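Local structure of thermospermine synthase (Medicago truncatula, 6BQ6) at residues B[177-182]-B[213-218]; B[54-59]-B[131-136]; B[43-48]-B[60-65]; B[225-230]-B[306-311]. The protein probably catalyses transfer of an aminopropyl group from decarboxylated S-adenosylmethionine to spermidine, giving thermospermine and methylthioadenosine in plant polyamine biosynthesis. All coordinates share one frame; numbering follows the deposited sequence.

Overall arrangement
Following the chain from its N terminus, contact 3 is the first to open: residues 43-48 pair with 60-65, closing a short loop that holds most of the hairpin 47-53/58-64. Before it closes, contact 2 begins at 54-59 and reaches forward to 131-136, so these two cross; both use strand 58-64, and contact 2 ties the N-terminal beta domain to the seven-stranded sheet of the catalytic domain. Contact 1 follows in series, joining neighbouring parallel strands of that sheet beside the polyamine. Contact 4 comes last, bringing helix 303-311 back to the turn after strand 212-220. It touches contact 1, where Ala218 packs on Val229 and Phe230; contacts 3 and 4 lie about 33 Å apart between centres.

Contact 1: residues B[177-182]-B[213-218]; sequences VIVGDL and IFVTQA. With TER (N-(3-amino-propyl)-N-(5-aminopropyl)-1,4-diaminobutane), chain F.
Gln217 reaches across to Leu182, its NE2 making a weak, bent bond to Leu182 O (3.0 Å). CG lies between the backbone N and the carbonyl carbon (chi1 82°), and the bend at chi2 turns the amide toward that oxygen, just past the end of strand 175-181. Its firmer partners are Asp184 for NE2, and Trp258 and Gly219 for OE1, so the amide is fixed while OE1 stays 3.8 Å from C7 of the bound thermospermine.

Behind it the backbones run parallel. Gly180 N gives a nearly straight bond to Val215 O (2.7 Å, 173°), and Gly180 O accepts from Gln217 N at 3.0 Å. A CB on Gly180 would collide with Thr216 OG1, consistent with glycine at this position; that hydroxyl donates to Gln217 O and accepts from a water held by Leu182 N. Phe214, with CG trans to its backbone N (chi1 177°), brings CD1 to 4.1 Å from Ile178 CB. Beta-branched Val179 and Val215, which suit extended strands, lie side by side on the other face. Such adjoining parallel strands are the core of a Rossmann-like aminopropyltransferase domain, the first, 175-181, ending at Asp181, the predicted proton acceptor, at the polyamine pocket.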
loop_
_atom_site.group_PDB
_atom_site.type_symbol
_atom_site.label_atom_id
_atom_site.label_comp_id
_atom_site.label_asym_id
_atom_site.label_seq_id
_atom_site.Cartn_x
_atom_site.Cartn_y
_atom_site.Cartn_z
ATOM N N VAL B 177 -38.497 -9.891 18.802
ATOM C CA VAL B 177 -37.552 -9.031 18.058
ATOM C C VAL B 177 -36.939 -9.921 16.982
ATOM O O VAL B 177 -36.695 -11.104 17.221
ATOM C CB VAL B 177 -36.433 -8.434 18.977
ATOM C CG1 VAL B 177 -35.484 -7.560 18.193
ATOM C CG2 VAL B 177 -37.010 -7.604 20.100
ATOM N N ILE B 178 -36.736 -9.361 15.786
ATOM C CA ILE B 178 -35.939 -10.028 14.746
ATOM C C ILE B 178 -34.807 -9.047 14.421
ATOM O O ILE B 178 -35.002 -7.809 14.260
ATOM C CB ILE B 178 -36.784 -10.341 13.494
ATOM C CG1 ILE B 178 -37.832 -11.384 13.859
ATOM C CG2 ILE B 178 -35.908 -10.894 12.370
ATOM C CD1 ILE B 178 -38.883 -11.605 12.797
ATOM N N VAL B 179 -33.616 -9.609 14.335
ATOM C CA VAL B 179 -32.370 -8.857 14.217
ATOM C C VAL B 179 -31.721 -9.192 12.864
ATOM O O VAL B 179 -31.402 -10.366 12.596
ATOM C CB VAL B 179 -31.398 -9.199 15.339
ATOM C CG1 VAL B 179 -30.076 -8.398 15.143
ATOM C CG2 VAL B 179 -32.022 -8.885 16.709
ATOM N N GLY B 180 -31.550 -8.194 12.006
ATOM C CA GLY B 180 -30.797 -8.336 10.774
ATOM C C GLY B 180 -29.330 -8.048 11.024
ATOM O O GLY B 180 -28.957 -6.891 11.220
ATOM N N ASP B 181 -28.508 -9.090 10.959
ATOM C CA ASP B 181 -27.077 -8.960 11.094
ATOM C C ASP B 181 -26.423 -9.619 9.871
ATOM O O ASP B 181 -25.627 -10.507 9.997
ATOM C CB ASP B 181 -26.632 -9.589 12.379
ATOM C CG ASP B 181 -25.228 -9.211 12.781
ATOM O OD1 ASP B 181 -24.614 -8.344 12.165
ATOM O OD2 ASP B 181 -24.729 -9.843 13.721
ATOM N N LEU B 182 -26.770 -9.100 8.693
ATOM C CA LEU B 182 -26.307 -9.608 7.418
ATOM C C LEU B 182 -25.357 -8.644 6.755
ATOM O O LEU B 182 -25.239 -7.469 7.162
ATOM C CB LEU B 182 -27.494 -9.794 6.471
ATOM C CG LEU B 182 -28.582 -10.685 7.035
ATOM C CD1 LEU B 182 -29.887 -10.333 6.318
ATOM C CD2 LEU B 182 -28.248 -12.145 6.862
ATOM N N ILE B 213 -40.443 -5.823 17.302
ATOM C CA ILE B 213 -39.525 -4.791 16.809
ATOM C C ILE B 213 -38.539 -5.477 15.884
ATOM O O ILE B 213 -38.018 -6.529 16.225
ATOM C CB ILE B 213 -38.794 -4.064 17.941
ATOM C CG1 ILE B 213 -39.809 -3.320 18.843
ATOM C CG2 ILE B 213 -37.778 -3.080 17.321
ATOM C CD1 ILE B 213 -39.247 -2.724 20.105
ATOM N N PHE B 214 -38.325 -4.910 14.702
ATOM C CA PHE B 214 -37.282 -5.342 13.792
ATOM C C PHE B 214 -36.110 -4.333 13.974
ATOM O O PHE B 214 -36.341 -3.109 14.060
ATOM C CB PHE B 214 -37.784 -5.333 12.355
ATOM C CG PHE B 214 -36.732 -5.699 11.336
ATOM C CD1 PHE B 214 -36.082 -6.949 11.368
ATOM C CD2 PHE B 214 -36.342 -4.760 10.327
ATOM C CE1 PHE B 214 -35.107 -7.287 10.434
ATOM C CE2 PHE B 214 -35.351 -5.110 9.419
ATOM C CZ PHE B 214 -34.741 -6.367 9.444
ATOM N N VAL B 215 -34.896 -4.850 13.934
ATOM C CA VAL B 215 -33.711 -3.981 13.805
ATOM C C VAL B 215 -32.784 -4.629 12.775
ATOM O O VAL B 215 -32.603 -5.857 12.761
ATOM C CB VAL B 215 -32.983 -3.723 15.144
ATOM C CG1 VAL B 215 -32.562 -5.018 15.818
ATOM C CG2 VAL B 215 -31.788 -2.784 14.964
ATOM N N THR B 216 -32.189 -3.805 11.924
ATOM C CA THR B 216 -31.164 -4.277 11.028
ATOM C C THR B 216 -29.952 -3.360 11.125
ATOM O O THR B 216 -30.100 -2.131 11.169
ATOM C CB THR B 216 -31.662 -4.421 9.552
ATOM O OG1 THR B 216 -30.600 -4.961 8.757
ATOM C CG2 THR B 216 -32.131 -3.104 8.978
ATOM N N GLN B 217 -28.767 -3.938 10.960
ATOM C CA GLN B 217 -27.625 -3.161 10.567
ATOM C C GLN B 217 -27.922 -2.540 9.187
ATOM O O GLN B 217 -28.627 -3.112 8.354
ATOM C CB GLN B 217 -26.362 -3.969 10.605
ATOM C CG GLN B 217 -26.080 -4.856 9.390
ATOM C CD GLN B 217 -25.386 -4.095 8.279
ATOM O OE1 GLN B 217 -24.750 -3.074 8.513
ATOM N NE2 GLN B 217 -25.599 -4.520 7.056
ATOM N N ALA B 218 -27.410 -1.341 8.969
ATOM C CA ALA B 218 -27.808 -0.575 7.777
ATOM C C ALA B 218 -26.642 0.142 7.087
ATOM O O ALA B 218 -26.851 1.138 6.402
ATOM C CB ALA B 218 -28.926 0.344 8.149
HETATM N N1 TER F . -22.204 -11.763 7.950
HETATM C C2 TER F . -22.310 -11.302 9.319
HETATM C C3 TER F . -22.845 -9.874 9.346
HETATM C C4 TER F . -21.870 -8.856 8.813
HETATM N N5 TER F . -22.319 -7.515 9.106
HETATM C C6 TER F . -21.445 -6.587 9.788
HETATM C C7 TER F . -21.648 -5.166 9.284
HETATM C C8 TER F . -20.394 -4.360 9.571
HETATM N N9 TER F . -19.413 -4.453 8.511
HETATM C C10 TER F . -18.165 -3.754 8.676
HETATM C C11 TER F . -17.510 -3.311 7.387
HETATM C C12 TER F . -16.409 -2.313 7.745
HETATM C C13 TER F . -15.443 -2.045 6.601
HETATM N N14 TER F . -16.136 -1.973 5.326
HETATM O O HOH W 1 -28.702 -7.047 8.171
#

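Contact 2: residues B[54-59]-B[131-136]; sequences SQYQDI and CDIDEE
Tyr56 lays one face of its ring against Ile133, whose CG2 stands 4.2 Å from the ring centroid, almost on the ring normal, a CH-pi contact. The other branch reaches the phenol end, with Ile133 CG1 3.6 Å from Tyr56 OH. A branched side chain suits this place because its two arms touch face and hydroxyl at once.

Beside the ring, Asp134 OD2 is gripped by two donors. Ser54 OG comes in on the syn side, 27° out of the carboxylate plane, at 2.6 Å; Gln57 NE2 takes the anti lone pair at 2.9 Å along a nearly straight line (172°), the amide and carboxylate being almost coplanar. With CG anti to the backbone N (chi1 -168°), the carboxylate also turns OD1 to Glu136 N, the capping bond of an N-cap residue. Were Asp134 replaced by an alanine, Ser54 OG and Gln57 NE2 would probably lose their shared acceptor and the first turn of the helix its cap. Ser54 OG accepts from Gln57 N as well, an ST motif, while Asp132 OD1 holds Asp134 N in an Asx turn.

Gln57 and Asp132 bind adenosine in a crystal structure of this protein, although none is bound to this chain here. The contact joins the loop entering strand 58-64 to the turn between strand 127-132 and helix 135-144; Ile59 packs on Val137 and Phe140 of that helix.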
loop_
_atom_site.group_PDB
_atom_site.type_symbol
_atom_site.label_atom_id
_atom_site.label_comp_id
_atom_site.label_asym_id
_atom_site.label_seq_id
_atom_site.Cartn_x
_atom_site.Cartn_y
_atom_site.Cartn_z
ATOM N N SER B 54 -15.005 -21.245 3.112
ATOM C CA SER B 54 -16.154 -22.060 2.687
ATOM C C SER B 54 -16.405 -21.658 1.234
ATOM O O SER B 54 -15.757 -20.740 0.738
ATOM C CB SER B 54 -17.361 -21.725 3.555
ATOM O OG SER B 54 -17.911 -20.460 3.191
ATOM N N GLN B 55 -17.376 -22.281 0.554
ATOM C CA GLN B 55 -17.674 -21.827 -0.826
ATOM C C GLN B 55 -18.368 -20.485 -0.844
ATOM O O GLN B 55 -18.371 -19.823 -1.888
ATOM C CB GLN B 55 -18.370 -22.877 -1.759
ATOM C CG GLN B 55 -19.759 -23.348 -1.438
ATOM C CD GLN B 55 -20.852 -22.388 -1.905
ATOM O OE1 GLN B 55 -21.050 -22.144 -3.104
ATOM N NE2 GLN B 55 -21.581 -21.867 -0.956
ATOM N N TYR B 56 -18.902 -20.049 0.305
ATOM C CA TYR B 56 -19.429 -18.696 0.424
ATOM C C TYR B 56 -18.359 -17.636 0.543
ATOM O O TYR B 56 -18.526 -16.541 -0.005
ATOM C CB TYR B 56 -20.357 -18.543 1.628
ATOM C CG TYR B 56 -21.601 -19.319 1.486
ATOM C CD1 TYR B 56 -22.609 -18.878 0.618
ATOM C CD2 TYR B 56 -21.794 -20.481 2.196
ATOM C CE1 TYR B 56 -23.764 -19.613 0.470
ATOM C CE2 TYR B 56 -22.951 -21.222 2.055
ATOM C CZ TYR B 56 -23.923 -20.781 1.175
ATOM O OH TYR B 56 -25.074 -21.520 1.008
ATOM N N GLN B 57 -17.296 -17.896 1.300
ATOM C CA GLN B 57 -16.365 -16.795 1.640
ATOM C C GLN B 57 -15.102 -17.280 2.340
ATOM O O GLN B 57 -15.140 -18.291 3.012
ATOM C CB GLN B 57 -17.065 -15.753 2.538
ATOM C CG GLN B 57 -17.529 -16.329 3.868
ATOM C CD GLN B 57 -18.720 -15.597 4.463
ATOM O OE1 GLN B 57 -18.820 -14.375 4.361
ATOM N NE2 GLN B 57 -19.610 -16.338 5.095
ATOM N N ASP B 58 -13.989 -16.575 2.122
ATOM C CA ASP B 58 -12.750 -16.779 2.857
ATOM C C ASP B 58 -12.887 -16.174 4.243
ATOM O O ASP B 58 -13.609 -15.224 4.423
ATOM C CB ASP B 58 -11.547 -16.120 2.169
ATOM C CG ASP B 58 -11.197 -16.767 0.817
ATOM O OD1 ASP B 58 -11.712 -17.865 0.486
ATOM O OD2 ASP B 58 -10.416 -16.136 0.075
ATOM N N ILE B 59 -12.189 -16.771 5.192
ATOM C CA ILE B 59 -12.298 -16.453 6.596
ATOM C C ILE B 59 -10.887 -16.278 7.111
ATOM O O ILE B 59 -10.052 -17.098 6.825
ATOM C CB ILE B 59 -12.969 -17.621 7.366
ATOM C CG1 ILE B 59 -14.318 -17.950 6.706
ATOM C CG2 ILE B 59 -13.107 -17.234 8.825
ATOM C CD1 ILE B 59 -14.871 -19.325 6.972
ATOM N N CYS B 131 -29.775 -17.739 12.807
ATOM C CA CYS B 131 -29.943 -18.356 11.510
ATOM C C CYS B 131 -28.958 -17.804 10.451
ATOM O O CYS B 131 -29.125 -16.695 9.951
ATOM C CB CYS B 131 -31.393 -18.241 11.065
ATOM S SG CYS B 131 -31.757 -19.057 9.483
ATOM N N ASP B 132 -27.903 -18.576 10.185
ATOM C CA ASP B 132 -26.772 -18.139 9.347
ATOM C C ASP B 132 -26.604 -19.162 8.271
ATOM O O ASP B 132 -26.799 -20.341 8.513
ATOM C CB ASP B 132 -25.474 -17.997 10.171
ATOM C CG ASP B 132 -24.377 -17.178 9.449
ATOM O OD1 ASP B 132 -23.750 -17.633 8.437
ATOM O OD2 ASP B 132 -24.136 -16.028 9.885
ATOM N N ILE B 133 -26.228 -18.704 7.091
ATOM C CA ILE B 133 -26.143 -19.599 5.965
ATOM C C ILE B 133 -24.822 -20.375 5.957
ATOM O O ILE B 133 -24.753 -21.408 5.342
ATOM C CB ILE B 133 -26.398 -18.851 4.661
ATOM C CG1 ILE B 133 -26.922 -19.831 3.627
ATOM C CG2 ILE B 133 -25.165 -18.056 4.220
ATOM C CD1 ILE B 133 -27.772 -19.193 2.552
ATOM N N ASP B 134 -23.795 -19.884 6.647
ATOM C CA ASP B 134 -22.436 -20.428 6.517
ATOM C C ASP B 134 -22.026 -21.072 7.802
ATOM O O ASP B 134 -21.524 -20.434 8.709
ATOM C CB ASP B 134 -21.435 -19.341 6.084
ATOM C CG ASP B 134 -20.093 -19.914 5.654
ATOM O OD1 ASP B 134 -19.843 -21.122 5.872
ATOM O OD2 ASP B 134 -19.325 -19.180 5.020
ATOM N N GLU B 135 -22.233 -22.388 7.876
ATOM C CA GLU B 135 -21.877 -23.125 9.062
ATOM C C GLU B 135 -20.394 -23.030 9.386
ATOM O O GLU B 135 -19.992 -23.099 10.549
ATOM C CB GLU B 135 -22.274 -24.595 8.879
ATOM C CG GLU B 135 -22.111 -25.422 10.141
ATOM C CD GLU B 135 -22.777 -26.783 10.009
ATOM O OE1 GLU B 135 -22.805 -27.296 8.868
ATOM O OE2 GLU B 135 -23.265 -27.326 11.036
ATOM N N GLU B 136 -19.557 -22.835 8.380
ATOM C CA GLU B 136 -18.099 -22.783 8.651
ATOM C C GLU B 136 -17.738 -21.536 9.403
ATOM O O GLU B 136 -16.884 -21.578 10.275
ATOM C CB GLU B 136 -17.300 -22.940 7.367
ATOM C CG GLU B 136 -17.343 -24.404 6.914
ATOM C CD GLU B 136 -16.383 -24.722 5.790
ATOM O OE1 GLU B 136 -15.300 -24.115 5.768
ATOM O OE2 GLU B 136 -16.735 -25.585 4.935
#

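Contact 3: residues B[43-48]-B[60-65]; sequences FALNSI and ALLDTK
Asn46 stands between two charged side chains, its amide oxygen turned to one and its nitrogen to the other. OD1 accepts from Lys65 NZ at 2.8 Å, the ammonium tilted 23° from the amide plane. The lysine chain runs extended until chi4 (-83°), where it bends back to bring NZ in; on the way, Lys65 CD rests 3.8 Å from Ala44 CB. ND2 points straight at Asp63 OD1 but over 3.3 Å, a weak bond, with amide and carboxylate planes 68° apart. Asparagine suits the place by offering an acceptor and a donor on one short stem. With an alanine here, the Lys65 ammonium would probably lose this acceptor and swing more freely, and Asp63 OD1 would lose its weak donor.

The backbone beneath forms a classic beta bulge: Asn46 N and Ser47 N both donate to Asp63 O, at 2.8 Å and 3.2 Å. It marks the corner where the chain leaves strand 39-45 for strand 47-53 of the N-terminal, tetramerisation-type domain.

On the apolar face, Ile48 and Leu62 lie alongside, pointing the same way, with Ile48 CG2 3.9 Å from Leu62 CD2. Leu45 CD2 meets Leu62 CB at 3.9 Å, and both leucines pack on Cys29 of a second subunit. Thr64 turns its methyl to the rim of the Phe43 ring and its hydroxyl to Gly68 and Phe67, while Phe43 pairs antiparallel with a strand of a third subunit.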
loop_
_atom_site.group_PDB
_atom_site.type_symbol
_atom_site.label_atom_id
_atom_site.label_comp_id
_atom_site.label_asym_id
_atom_site.label_seq_id
_atom_site.Cartn_x
_atom_site.Cartn_y
_atom_site.Cartn_z
ATOM N N PHE B 43 -3.891 -1.559 9.024
ATOM C CA PHE B 43 -3.584 -1.853 10.422
ATOM C C PHE B 43 -2.282 -2.628 10.490
ATOM O O PHE B 43 -2.119 -3.633 9.794
ATOM C CB PHE B 43 -4.648 -2.769 11.060
ATOM C CG PHE B 43 -6.038 -2.351 10.870
ATOM C CD1 PHE B 43 -6.398 -1.034 10.620
ATOM C CD2 PHE B 43 -7.053 -3.292 11.038
ATOM C CE1 PHE B 43 -7.723 -0.694 10.507
ATOM C CE2 PHE B 43 -8.369 -2.935 10.905
ATOM C CZ PHE B 43 -8.710 -1.655 10.635
ATOM N N ALA B 44 -1.371 -2.233 11.377
ATOM C CA ALA B 44 -0.152 -3.020 11.548
ATOM C C ALA B 44 -0.563 -4.363 12.175
ATOM O O ALA B 44 -1.507 -4.432 12.977
ATOM C CB ALA B 44 0.829 -2.325 12.435
ATOM N N LEU B 45 0.134 -5.401 11.753
ATOM C CA LEU B 45 -0.179 -6.777 12.075
ATOM C C LEU B 45 0.848 -7.394 13.024
ATOM O O LEU B 45 2.053 -7.334 12.759
ATOM C CB LEU B 45 -0.155 -7.598 10.816
ATOM C CG LEU B 45 -1.322 -7.820 9.913
ATOM C CD1 LEU B 45 -0.897 -8.659 8.722
ATOM C CD2 LEU B 45 -2.371 -8.585 10.671
ATOM N N ASN B 46 0.358 -8.053 14.066
ATOM C CA ASN B 46 1.191 -8.944 14.907
ATOM C C ASN B 46 1.261 -10.332 14.260
ATOM O O ASN B 46 2.340 -10.927 14.101
ATOM C CB ASN B 46 0.592 -9.092 16.309
ATOM C CG ASN B 46 0.745 -7.845 17.173
ATOM O OD1 ASN B 46 1.808 -7.237 17.209
ATOM N ND2 ASN B 46 -0.302 -7.497 17.928
ATOM N N SER B 47 0.117 -10.895 13.903
ATOM C CA SER B 47 0.136 -12.211 13.294
ATOM C C SER B 47 -1.114 -12.496 12.523
ATOM O O SER B 47 -2.093 -11.732 12.588
ATOM C CB SER B 47 0.438 -13.310 14.322
ATOM O OG SER B 47 -0.650 -13.529 15.121
ATOM N N ILE B 48 -1.067 -13.578 11.759
ATOM C CA ILE B 48 -2.224 -14.085 11.056
ATOM C C ILE B 48 -2.574 -15.392 11.719
ATOM O O ILE B 48 -1.842 -16.395 11.582
ATOM C CB ILE B 48 -1.920 -14.271 9.555
ATOM C CG1 ILE B 48 -1.483 -12.922 8.967
ATOM C CG2 ILE B 48 -3.122 -14.839 8.834
ATOM C CD1 ILE B 48 -0.848 -13.005 7.586
ATOM N N ALA B 60 -10.620 -15.203 7.851
ATOM C CA ALA B 60 -9.285 -14.940 8.416
ATOM C C ALA B 60 -9.453 -14.297 9.785
ATOM O O ALA B 60 -10.393 -13.525 9.992
ATOM C CB ALA B 60 -8.489 -14.019 7.495
ATOM N N LEU B 61 -8.638 -14.718 10.747
ATOM C CA LEU B 61 -8.528 -14.056 12.030
ATOM C C LEU B 61 -7.115 -13.501 12.200
ATOM O O LEU B 61 -6.120 -14.257 12.159
ATOM C CB LEU B 61 -8.880 -15.005 13.148
ATOM C CG LEU B 61 -9.015 -14.402 14.543
ATOM C CD1 LEU B 61 -10.236 -13.501 14.737
ATOM C CD2 LEU B 61 -8.998 -15.518 15.584
ATOM N N LEU B 62 -7.047 -12.178 12.330
ATOM C CA LEU B 62 -5.774 -11.466 12.351
ATOM C C LEU B 62 -5.544 -10.951 13.725
ATOM O O LEU B 62 -6.465 -10.536 14.362
ATOM C CB LEU B 62 -5.820 -10.283 11.385
ATOM C CG LEU B 62 -6.286 -10.644 9.983
ATOM C CD1 LEU B 62 -6.261 -9.401 9.093
ATOM C CD2 LEU B 62 -5.445 -11.738 9.351
ATOM N N ASP B 63 -4.307 -10.879 14.159
ATOM C CA ASP B 63 -3.999 -10.231 15.390
ATOM C C ASP B 63 -3.379 -8.880 14.981
ATOM O O ASP B 63 -2.301 -8.845 14.470
ATOM C CB ASP B 63 -3.042 -11.051 16.224
ATOM C CG ASP B 63 -2.644 -10.355 17.507
ATOM O OD1 ASP B 63 -3.127 -9.223 17.776
ATOM O OD2 ASP B 63 -1.817 -10.935 18.249
ATOM N N THR B 64 -4.139 -7.823 15.150
ATOM C CA THR B 64 -3.724 -6.479 14.723
ATOM C C THR B 64 -3.285 -5.678 15.902
ATOM O O THR B 64 -3.805 -5.836 16.992
ATOM C CB THR B 64 -4.860 -5.738 13.981
ATOM O OG1 THR B 64 -5.822 -5.229 14.908
ATOM C CG2 THR B 64 -5.574 -6.668 13.010
ATOM N N LYS B 65 -2.372 -4.750 15.663
ATOM C CA LYS B 65 -1.859 -3.915 16.735
ATOM C C LYS B 65 -2.891 -2.910 17.185
ATOM O O LYS B 65 -3.173 -2.830 18.386
ATOM C CB LYS B 65 -0.555 -3.271 16.323
ATOM C CG LYS B 65 0.578 -4.270 16.093
ATOM C CD LYS B 65 1.904 -3.543 15.881
ATOM C CE LYS B 65 3.014 -4.466 15.418
ATOM N NZ LYS B 65 3.622 -5.149 16.597
#

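Contact 4: residues B[225-230]-B[306-311]; sequences SHTEVF and RNSLNN
Residues 225-228 have helical backbone angles without the regular bonds, and Val229 then sits at the N-cap of helix 230-238; this path brings Thr227 CA to 7.7 Å from Ser308 CA on helix 303-311. His226 crosses the gap. Its NE2 meets Ser308 OG at 2.6 Å, with the hydroxyl lying in the plane of the imidazole at its edge; either group could be the donor. The ring is steered there by chi1 of 78°, which sets CG between the backbone N and the carbonyl carbon, and it is held from its far nitrogen too, since ND1 is bonded to Gly222 O. Histidine suits a place that needs polar atoms at both ends of a flat group, and a small serine lets the helix come close to it.

Helix 303-311, the last of the chain, thereby packs on the loop between strand 212-220 and helix 230-238 of the Rossmann-like domain, away from the polyamine site.

Leu309 follows Ser308 on the helix and packs against both rings. Its CD1 lies 3.8 Å from His226 CD2, while CD2 stands 3.8 Å from Phe230 CE2, the leucine and phenylalanine crossing at about a right angle. Phe230 is swung toward the helix because CG is anti to the backbone N (chi1 -179°). Pro246 of strand 243-251 touches both Phe230 and Leu309, and Tyr234 of helix 230-238 packs on the leucine.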
loop_
_atom_site.group_PDB
_atom_site.type_symbol
_atom_site.label_atom_id
_atom_site.label_comp_id
_atom_site.label_asym_id
_atom_site.label_seq_id
_atom_site.Cartn_x
_atom_site.Cartn_y
_atom_site.Cartn_z
ATOM N N SER B 225 -21.220 8.803 2.965
ATOM C CA SER B 225 -21.339 7.336 2.743
ATOM C C SER B 225 -22.714 6.786 3.028
ATOM O O SER B 225 -23.083 5.701 2.514
ATOM C CB SER B 225 -20.297 6.608 3.579
ATOM O OG SER B 225 -20.530 6.723 4.967
ATOM N N HIS B 226 -23.514 7.524 3.800
ATOM C CA HIS B 226 -24.866 7.053 4.186
ATOM C C HIS B 226 -25.796 6.825 2.975
ATOM O O HIS B 226 -26.827 6.167 3.096
ATOM C CB HIS B 226 -25.580 8.002 5.166
ATOM C CG HIS B 226 -26.156 9.227 4.506
ATOM N ND1 HIS B 226 -25.421 10.376 4.294
ATOM C CD2 HIS B 226 -27.380 9.460 3.968
ATOM C CE1 HIS B 226 -26.163 11.257 3.630
ATOM N NE2 HIS B 226 -27.354 10.726 3.435
ATOM N N THR B 227 -25.498 7.441 1.826
ATOM C CA THR B 227 -26.396 7.275 0.690
ATOM C C THR B 227 -26.279 5.930 -0.020
ATOM O O THR B 227 -27.155 5.598 -0.834
ATOM C CB THR B 227 -26.159 8.354 -0.372
ATOM O OG1 THR B 227 -24.820 8.269 -0.813
ATOM C CG2 THR B 227 -26.433 9.703 0.141
ATOM N N GLU B 228 -25.224 5.161 0.206
ATOM C CA GLU B 228 -25.062 3.895 -0.539
ATOM C C GLU B 228 -26.137 2.912 -0.124
ATOM O O GLU B 228 -26.734 2.278 -0.959
ATOM C CB GLU B 228 -23.731 3.181 -0.279
ATOM C CG GLU B 228 -22.407 3.926 -0.323
ATOM C CD GLU B 228 -21.401 3.174 0.559
ATOM O OE1 GLU B 228 -20.713 3.858 1.374
ATOM O OE2 GLU B 228 -21.380 1.870 0.480
ATOM N N VAL B 229 -26.327 2.719 1.170
ATOM C CA VAL B 229 -27.396 1.797 1.619
ATOM C C VAL B 229 -28.228 2.250 2.807
ATOM O O VAL B 229 -29.393 1.938 2.876
ATOM C CB VAL B 229 -26.944 0.368 1.838
ATOM C CG1 VAL B 229 -26.203 -0.209 0.617
ATOM C CG2 VAL B 229 -26.147 0.223 3.110
ATOM N N PHE B 230 -27.654 3.013 3.724
ATOM C CA PHE B 230 -28.379 3.417 4.949
ATOM C C PHE B 230 -29.667 4.137 4.621
ATOM O O PHE B 230 -30.743 3.778 5.119
ATOM C CB PHE B 230 -27.449 4.300 5.790
ATOM C CG PHE B 230 -28.005 4.798 7.099
ATOM C CD1 PHE B 230 -28.260 3.943 8.157
ATOM C CD2 PHE B 230 -28.177 6.148 7.334
ATOM C CE1 PHE B 230 -28.707 4.418 9.383
ATOM C CE2 PHE B 230 -28.590 6.625 8.577
ATOM C CZ PHE B 230 -28.842 5.759 9.620
ATOM N N ARG B 306 -30.275 13.663 8.043
ATOM C CA ARG B 306 -31.727 13.711 8.271
ATOM C C ARG B 306 -32.490 14.065 6.982
ATOM O O ARG B 306 -33.435 13.413 6.591
ATOM C CB ARG B 306 -32.061 14.724 9.354
ATOM C CG ARG B 306 -33.084 14.288 10.334
ATOM C CD ARG B 306 -33.327 15.267 11.479
ATOM N NE ARG B 306 -32.075 15.747 12.119
ATOM C CZ ARG B 306 -31.639 17.014 12.123
ATOM N NH1 ARG B 306 -32.355 18.010 11.584
ATOM N NH2 ARG B 306 -30.465 17.294 12.705
ATOM N N ASN B 307 -32.045 15.088 6.297
ATOM C CA ASN B 307 -32.770 15.528 5.111
ATOM C C ASN B 307 -32.636 14.543 3.948
ATOM O O ASN B 307 -33.610 14.298 3.191
ATOM C CB ASN B 307 -32.330 16.938 4.770
ATOM C CG ASN B 307 -32.819 17.968 5.821
ATOM O OD1 ASN B 307 -33.713 17.679 6.637
ATOM N ND2 ASN B 307 -32.256 19.172 5.786
ATOM N N SER B 308 -31.445 13.960 3.822
ATOM C CA SER B 308 -31.172 12.941 2.811
ATOM C C SER B 308 -32.069 11.715 3.015
ATOM O O SER B 308 -32.700 11.210 2.050
ATOM C CB SER B 308 -29.669 12.623 2.834
ATOM O OG SER B 308 -29.302 11.595 1.957
ATOM N N LEU B 309 -32.182 11.267 4.262
ATOM C CA LEU B 309 -33.116 10.164 4.591
ATOM C C LEU B 309 -34.562 10.505 4.278
ATOM O O LEU B 309 -35.252 9.714 3.652
ATOM C CB LEU B 309 -32.967 9.704 6.046
ATOM C CG LEU B 309 -32.072 8.461 6.153
ATOM C CD1 LEU B 309 -30.669 8.649 5.642
ATOM C CD2 LEU B 309 -32.048 7.979 7.593
ATOM N N ASN B 310 -34.990 11.698 4.688
ATOM C CA ASN B 310 -36.333 12.182 4.405
ATOM C C ASN B 310 -36.696 12.162 2.937
ATOM O O ASN B 310 -37.804 11.741 2.593
ATOM C CB ASN B 310 -36.507 13.615 4.905
ATOM C CG ASN B 310 -37.171 13.679 6.251
ATOM O OD1 ASN B 310 -36.626 14.267 7.208
ATOM N ND2 ASN B 310 -38.398 13.119 6.332
ATOM N N ASN B 311 -35.756 12.566 2.078
ATOM C CA ASN B 311 -36.017 12.722 0.642
ATOM C C ASN B 311 -35.722 11.478 -0.204
ATOM O O ASN B 311 -35.982 11.463 -1.416
ATOM C CB ASN B 311 -35.240 13.932 0.111
ATOM C CG ASN B 311 -35.605 15.200 0.843
ATOM O OD1 ASN B 311 -36.758 15.400 1.228
ATOM N ND2 ASN B 311 -34.621 16.041 1.081
#